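Local structure of alpha-galacturonidase (3FEF) at residues P278-Y281 with V287-F290; P124-I129 with V142-N147. The protein hydrolyses alpha-1,4-linked galacturonate, probably di-galacturonate in nature, as an NAD- and manganese-dependent glycosidase of family 4 that assembles as a homotetramer. All coordinates share one frame; numbering follows the deposited sequence.

Contact 1. Residues P278-Y281 with V287-F290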
ATOM      1  N   PRO A 278      26.794   8.921  11.085  1.00 36.85           N
ATOM      2  CA  PRO A 278      28.195   8.713  11.437  1.00 37.34           C
ATOM      3  C   PRO A 278      29.077   9.723  10.708  1.00 35.67           C
ATOM      4  O   PRO A 278      28.879   9.971   9.514  1.00 38.48           O
ATOM      5  CB  PRO A 278      28.489   7.302  10.890  1.00 37.59           C
ATOM      6  CG  PRO A 278      27.170   6.648  10.803  1.00 35.51           C
ATOM      7  CD  PRO A 278      26.207   7.738  10.436  1.00 35.91           C
ATOM      8  N   GLY A 279      30.043  10.290  11.413  1.00 32.97           N
ATOM      9  CA  GLY A 279      31.028  11.156  10.788  1.00 31.95           C
ATOM     10  C   GLY A 279      32.019  11.649  11.823  1.00 32.40           C
ATOM     11  O   GLY A 279      31.822  11.444  13.011  1.00 31.91           O
ATOM     12  N   PRO A 280      33.099  12.295  11.368  1.00 31.96           N
ATOM     13  CA  PRO A 280      34.040  12.939  12.284  1.00 32.25           C
ATOM     14  C   PRO A 280      33.475  14.235  12.842  1.00 32.53           C
ATOM     15  O   PRO A 280      34.081  14.838  13.730  1.00 34.42           O
ATOM     16  CB  PRO A 280      35.242  13.261  11.388  1.00 31.79           C
ATOM     17  CG  PRO A 280      34.694  13.277   9.979  1.00 32.19           C
ATOM     18  CD  PRO A 280      33.587  12.269   9.976  1.00 29.27           C
ATOM     19  N   TYR A 281      32.311  14.644  12.341  1.00 30.69           N
ATOM     20  CA  TYR A 281      31.805  16.008  12.556  1.00 28.62           C
ATOM     21  C   TYR A 281      31.728  16.482  14.002  1.00 28.63           C
ATOM     22  O   TYR A 281      32.266  17.535  14.346  1.00 28.58           O
ATOM     23  CB  TYR A 281      30.418  16.161  11.933  1.00 29.01           C
ATOM     24  CG  TYR A 281      30.310  15.573  10.545  1.00 29.41           C
ATOM     25  CD1 TYR A 281      31.216  15.931   9.542  1.00 29.26           C
ATOM     26  CD2 TYR A 281      29.315  14.659  10.234  1.00 27.01           C
ATOM     27  CE1 TYR A 281      31.113  15.406   8.269  1.00 29.33           C
ATOM     28  CE2 TYR A 281      29.212  14.120   8.957  1.00 29.01           C
ATOM     29  CZ  TYR A 281      30.106  14.501   7.982  1.00 28.53           C
ATOM     30  OH  TYR A 281      30.008  13.963   6.719  1.00 31.10           O
ATOM     31  N   VAL A 287      37.403  21.725  13.015  1.00 33.42           N
ATOM     32  CA  VAL A 287      37.914  21.322  11.701  1.00 31.83           C
ATOM     33  C   VAL A 287      36.803  21.331  10.653  1.00 34.13           C
ATOM     34  O   VAL A 287      37.041  21.642   9.492  1.00 33.48           O
ATOM     35  CB  VAL A 287      38.518  19.919  11.723  1.00 36.06           C
ATOM     36  CG1 VAL A 287      38.640  19.360  10.286  1.00 35.68           C
ATOM     37  CG2 VAL A 287      39.866  19.926  12.438  1.00 34.35           C
ATOM     38  N   TRP A 288      35.581  20.992  11.065  1.00 32.44           N
ATOM     39  CA  TRP A 288      34.469  20.945  10.131  1.00 30.82           C
ATOM     40  C   TRP A 288      33.798  22.309  10.034  1.00 30.73           C
ATOM     41  O   TRP A 288      32.824  22.490   9.316  1.00 31.72           O
ATOM     42  CB  TRP A 288      33.504  19.799  10.485  1.00 29.41           C
ATOM     43  CG  TRP A 288      34.136  18.514  10.058  1.00 30.34           C
ATOM     44  CD1 TRP A 288      34.861  17.664  10.832  1.00 28.53           C
ATOM     45  CD2 TRP A 288      34.172  17.979   8.725  1.00 30.56           C
ATOM     46  NE1 TRP A 288      35.336  16.623  10.071  1.00 30.55           N
ATOM     47  CE2 TRP A 288      34.929  16.793   8.774  1.00 32.18           C
ATOM     48  CE3 TRP A 288      33.636  18.388   7.498  1.00 31.02           C
ATOM     49  CZ2 TRP A 288      35.156  15.992   7.637  1.00 32.49           C
ATOM     50  CZ3 TRP A 288      33.860  17.600   6.375  1.00 30.99           C
ATOM     51  CH2 TRP A 288      34.621  16.418   6.453  1.00 31.53           C
ATOM     52  N   LYS A 289      34.342  23.263  10.774  1.00 28.56           N
ATOM     53  CA  LYS A 289      33.928  24.672  10.689  1.00 29.41           C
ATOM     54  C   LYS A 289      32.477  24.977  11.078  1.00 28.03           C
ATOM     55  O   LYS A 289      31.801  25.770  10.429  1.00 27.04           O
ATOM     56  CB  LYS A 289      34.276  25.268   9.318  1.00 30.54           C
ATOM     57  CG  LYS A 289      35.757  25.091   8.945  1.00 33.73           C
ATOM     58  CD  LYS A 289      36.191  26.131   7.917  1.00 36.25           C
ATOM     59  CE  LYS A 289      37.698  26.117   7.694  1.00 36.08           C
ATOM     60  NZ  LYS A 289      38.132  27.445   7.158  1.00 37.19           N
ATOM     61  N   PHE A 290      32.023  24.387  12.174  1.00 26.83           N
ATOM     62  CA  PHE A 290      30.727  24.752  12.750  1.00 27.25           C
ATOM     63  C   PHE A 290      30.882  24.608  14.254  1.00 24.70           C
ATOM     64  O   PHE A 290      31.960  24.270  14.712  1.00 27.79           O
ATOM     65  CB  PHE A 290      29.604  23.854  12.198  1.00 24.63           C
ATOM     66  CG  PHE A 290      29.647  22.440  12.723  1.00 24.97           C
ATOM     67  CD1 PHE A 290      30.587  21.547  12.260  1.00 22.36           C
ATOM     68  CD2 PHE A 290      28.732  22.009  13.686  1.00 24.69           C
ATOM     69  CE1 PHE A 290      30.618  20.243  12.745  1.00 26.84           C
ATOM     70  CE2 PHE A 290      28.771  20.713  14.184  1.00 23.36           C
ATOM     71  CZ  PHE A 290      29.720  19.833  13.717  1.00 24.63           C
TER
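Pro280 and Tyr281 meet the indole of Trp288 in succession, the first through its pyrrolidine ring and the second through its phenol ring. Pro280 reaches the indole with CG, which lies 3.4 Å from Trp288 NE1 and 3.6 Å from Trp288 CZ2. Next along the chain, Tyr281 turns the CD1-CE1 edge of its ring onto the face of Trp288, a T-shaped stack with the planes at 87° and the centroid of the tyrosine ring 5.0 Å from that of the six-membered ring. The leading atom is Tyr281 CD1, 3.7 Å from Trp288 CD2, over the middle of the indole. The backbone of Tyr281 has a partner of its own: the edge of Phe290 faces Tyr281 O, with Phe290 CZ 3.5 Å from that oxygen. Phe290 CG sits between its own N and carbonyl carbon (chi1 72°), a rotamer that directs the ring back toward Tyr281. No hydrogen bond joins the two segments; their mutual contact is apolar and aromatic, and the polar ties run to residues outside them. The loop lies between helices 270-273 and 295-314, against helix 253-262, whose Arg253 makes a cation-pi contact with Trp288 and whose Asp257 hydrogen-bonds Tyr281 OH; Arg425 of a second subunit also hydrogen-bonds that hydroxyl and packs on Pro280.

Contact 2. Residues P124-I129 with V142-N147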
ATOM      1  N   PRO A 124       3.702  14.053  26.572  1.00 27.14           N
ATOM      2  CA  PRO A 124       2.449  14.316  27.309  1.00 25.58           C
ATOM      3  C   PRO A 124       2.045  15.792  27.294  1.00 24.93           C
ATOM      4  O   PRO A 124       0.875  16.109  27.479  1.00 27.04           O
ATOM      5  CB  PRO A 124       2.736  13.801  28.735  1.00 27.05           C
ATOM      6  CG  PRO A 124       4.243  13.712  28.837  1.00 28.79           C
ATOM      7  CD  PRO A 124       4.789  13.537  27.428  1.00 26.13           C
ATOM      8  N   ILE A 125       2.990  16.691  27.047  1.00 27.45           N
ATOM      9  CA  ILE A 125       2.640  18.099  26.860  1.00 26.73           C
ATOM     10  C   ILE A 125       1.795  18.290  25.593  1.00 28.14           C
ATOM     11  O   ILE A 125       0.824  19.042  25.586  1.00 25.67           O
ATOM     12  CB  ILE A 125       3.894  18.991  26.812  1.00 28.76           C
ATOM     13  CG1 ILE A 125       4.672  18.878  28.127  1.00 32.76           C
ATOM     14  CG2 ILE A 125       3.511  20.445  26.552  1.00 28.69           C
ATOM     15  CD1 ILE A 125       5.906  19.778  28.193  1.00 34.89           C
ATOM     16  N   PHE A 126       2.149  17.594  24.516  1.00 27.83           N
ATOM     17  CA  PHE A 126       1.431  17.785  23.265  1.00 25.46           C
ATOM     18  C   PHE A 126       0.131  16.982  23.209  1.00 28.54           C
ATOM     19  O   PHE A 126      -0.832  17.390  22.548  1.00 29.53           O
ATOM     20  CB  PHE A 126       2.342  17.527  22.056  1.00 27.13           C
ATOM     21  CG  PHE A 126       3.209  18.703  21.708  1.00 25.83           C
ATOM     22  CD1 PHE A 126       2.896  19.518  20.619  1.00 25.77           C
ATOM     23  CD2 PHE A 126       4.311  19.026  22.495  1.00 25.80           C
ATOM     24  CE1 PHE A 126       3.691  20.631  20.307  1.00 28.47           C
ATOM     25  CE2 PHE A 126       5.122  20.146  22.189  1.00 25.41           C
ATOM     26  CZ  PHE A 126       4.808  20.945  21.098  1.00 25.23           C
ATOM     27  N   ALA A 127       0.091  15.854  23.916  1.00 25.76           N
ATOM     28  CA  ALA A 127      -1.156  15.116  24.078  1.00 26.00           C
ATOM     29  C   ALA A 127      -2.191  16.025  24.726  1.00 28.41           C
ATOM     30  O   ALA A 127      -3.349  16.059  24.306  1.00 29.73           O
ATOM     31  CB  ALA A 127      -0.940  13.863  24.937  1.00 25.22           C
ATOM     32  N   GLU A 128      -1.764  16.766  25.749  1.00 28.00           N
ATOM     33  CA  GLU A 128      -2.650  17.696  26.450  1.00 31.11           C
ATOM     34  C   GLU A 128      -3.071  18.872  25.553  1.00 28.60           C
ATOM     35  O   GLU A 128      -4.225  19.283  25.546  1.00 29.58           O
ATOM     36  CB  GLU A 128      -2.001  18.224  27.750  1.00 34.28           C
ATOM     37  CG  GLU A 128      -2.881  19.271  28.463  1.00 40.36           C
ATOM     38  CD  GLU A 128      -2.420  19.636  29.876  1.00 47.26           C
ATOM     39  OE1 GLU A 128      -1.193  19.735  30.136  1.00 50.07           O
ATOM     40  OE2 GLU A 128      -3.306  19.849  30.741  1.00 51.43           O
ATOM     41  N   ILE A 129      -2.127  19.416  24.800  1.00 28.26           N
ATOM     42  CA  ILE A 129      -2.451  20.465  23.837  1.00 25.01           C
ATOM     43  C   ILE A 129      -3.422  19.937  22.783  1.00 24.24           C
ATOM     44  O   ILE A 129      -4.429  20.572  22.467  1.00 22.23           O
ATOM     45  CB  ILE A 129      -1.180  21.023  23.190  1.00 26.23           C
ATOM     46  CG1 ILE A 129      -0.428  21.901  24.204  1.00 25.92           C
ATOM     47  CG2 ILE A 129      -1.534  21.810  21.953  1.00 28.36           C
ATOM     48  CD1 ILE A 129       1.033  22.240  23.780  1.00 26.54           C
ATOM     49  N   VAL A 142      -3.293  24.605  13.084  1.00 23.43           N
ATOM     50  CA  VAL A 142      -2.278  24.577  14.143  1.00 20.40           C
ATOM     51  C   VAL A 142      -0.898  24.647  13.491  1.00 22.19           C
ATOM     52  O   VAL A 142      -0.584  23.842  12.627  1.00 21.45           O
ATOM     53  CB  VAL A 142      -2.374  23.248  14.938  1.00 23.74           C
ATOM     54  CG1 VAL A 142      -1.409  23.245  16.107  1.00 22.11           C
ATOM     55  CG2 VAL A 142      -3.802  23.027  15.431  1.00 18.79           C
ATOM     56  N   ILE A 143      -0.089  25.631  13.857  1.00 24.22           N
ATOM     57  CA  ILE A 143       1.275  25.665  13.365  1.00 23.13           C
ATOM     58  C   ILE A 143       2.243  25.399  14.499  1.00 22.57           C
ATOM     59  O   ILE A 143       2.374  26.199  15.395  1.00 21.04           O
ATOM     60  CB  ILE A 143       1.623  27.018  12.696  1.00 25.75           C
ATOM     61  CG1 ILE A 143       0.545  27.411  11.680  1.00 25.60           C
ATOM     62  CG2 ILE A 143       3.026  26.951  12.051  1.00 26.03           C
ATOM     63  CD1 ILE A 143       0.804  28.781  11.042  1.00 26.83           C
ATOM     64  N   ASN A 144       2.932  24.266  14.450  1.00 24.53           N
ATOM     65  CA  ASN A 144       3.907  23.939  15.479  1.00 21.61           C
ATOM     66  C   ASN A 144       5.331  24.355  15.105  1.00 22.92           C
ATOM     67  O   ASN A 144       5.819  24.070  14.012  1.00 23.82           O
ATOM     68  CB  ASN A 144       3.856  22.435  15.793  1.00 24.88           C
ATOM     69  CG  ASN A 144       4.860  22.029  16.856  1.00 28.18           C
ATOM     70  OD1 ASN A 144       5.029  22.713  17.863  1.00 32.18           O
ATOM     71  ND2 ASN A 144       5.538  20.915  16.633  1.00 30.19           N
ATOM     72  N   TYR A 145       6.002  25.010  16.043  1.00 21.84           N
ATOM     73  CA  TYR A 145       7.363  25.455  15.886  1.00 23.14           C
ATOM     74  C   TYR A 145       8.293  24.729  16.854  1.00 23.92           C
ATOM     75  O   TYR A 145       9.512  24.900  16.788  1.00 22.53           O
ATOM     76  CB  TYR A 145       7.464  26.948  16.194  1.00 24.31           C
ATOM     77  CG  TYR A 145       6.941  27.839  15.114  1.00 26.93           C
ATOM     78  CD1 TYR A 145       7.623  27.966  13.903  1.00 29.68           C
ATOM     79  CD2 TYR A 145       5.783  28.573  15.298  1.00 27.89           C
ATOM     80  CE1 TYR A 145       7.157  28.786  12.904  1.00 29.88           C
ATOM     81  CE2 TYR A 145       5.303  29.404  14.306  1.00 31.03           C
ATOM     82  CZ  TYR A 145       5.994  29.496  13.103  1.00 31.22           C
ATOM     83  OH  TYR A 145       5.538  30.327  12.118  1.00 34.80           O
ATOM     84  N   THR A 146       7.715  23.948  17.759  1.00 24.88           N
ATOM     85  CA  THR A 146       8.485  23.303  18.828  1.00 26.99           C
ATOM     86  C   THR A 146       9.284  22.079  18.349  1.00 29.01           C
ATOM     87  O   THR A 146       8.810  21.323  17.511  1.00 27.24           O
ATOM     88  CB  THR A 146       7.558  22.818  19.960  1.00 25.88           C
ATOM     89  OG1 THR A 146       6.688  23.877  20.391  1.00 25.11           O
ATOM     90  CG2 THR A 146       8.382  22.326  21.123  1.00 26.49           C
ATOM     91  N   ASN A 147      10.483  21.891  18.901  1.00 28.16           N
ATOM     92  CA  ASN A 147      11.286  20.693  18.682  1.00 29.82           C
ATOM     93  C   ASN A 147      11.196  19.748  19.887  1.00 31.32           C
ATOM     94  O   ASN A 147      11.061  20.216  21.024  1.00 33.98           O
ATOM     95  CB  ASN A 147      12.738  21.097  18.470  1.00 30.06           C
ATOM     96  CG  ASN A 147      12.935  21.867  17.189  1.00 32.98           C
ATOM     97  OD1 ASN A 147      12.399  21.499  16.149  1.00 37.58           O
ATOM     98  ND2 ASN A 147      13.698  22.939  17.251  1.00 33.36           N
TER
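Phe126 points from its helix at Asn144 and Thr146 and meets both with the far edge of its ring. Phe126 CE1 lies 3.5 Å from Asn144 OD1, close to the ring plane, an approach that brings the weakly positive C-H rim to the amide oxygen; ring and amide planes are 67° apart. Phe126 CZ reaches Thr146 CB at 3.5 Å, and Thr146 CG2 lies 3.8 Å from the same ring atom. Behind this first shell, an Asx turn fixes the amide: Thr146 N donates to Asn144 OD1 over 3.0 Å, from above the carbonyl plane. With CG anti to the backbone N (chi1 180°), the Asn144 amide sets OD1 at the Phe126 edge, while ND2 hydrogen-bonds Thr153 OG1 of helix 149-159 and, weakly, Thr146 O. Thr146 OG1 is hydrogen-bonded to Ile83 N, which helps settle the rotation of the threonine. The turn leads directly to Asn147, a probable substrate-binding residue by analogy with relatives. In this Rossmann-type domain strand 141-144 runs between strands 78-81 and 164-167 of the parallel sheet; helix 112-136 packs through Phe126 on the strand's end and the loop that follows, and Phe126 also touches Ile81 and, on helix 149-159, Cys152, Val155 and Leu156.

In the fold
The two contacts lie on opposite sides of the chain's centre, with their own centres 32 Å apart and their nearest atoms about 15 Å apart. Contact 2 belongs to the N-terminal, Rossmann-type part and stands near the catalytic centre: the side chain of Thr146 is about 10 Å from the bound magnesium ion and about 7 Å from that of Trp18, which probably binds NAD, and the side chain of Asn144 is about 9 Å from that of Cys169, a metal ligand together with His206. Contact 1, in the C-terminal family region, lies away from these sites and instead borders a neighbouring subunit of the tetramer. A sulfate, probably from the crystallisation liquor, sits about 3 Å from the side chain of Pro280.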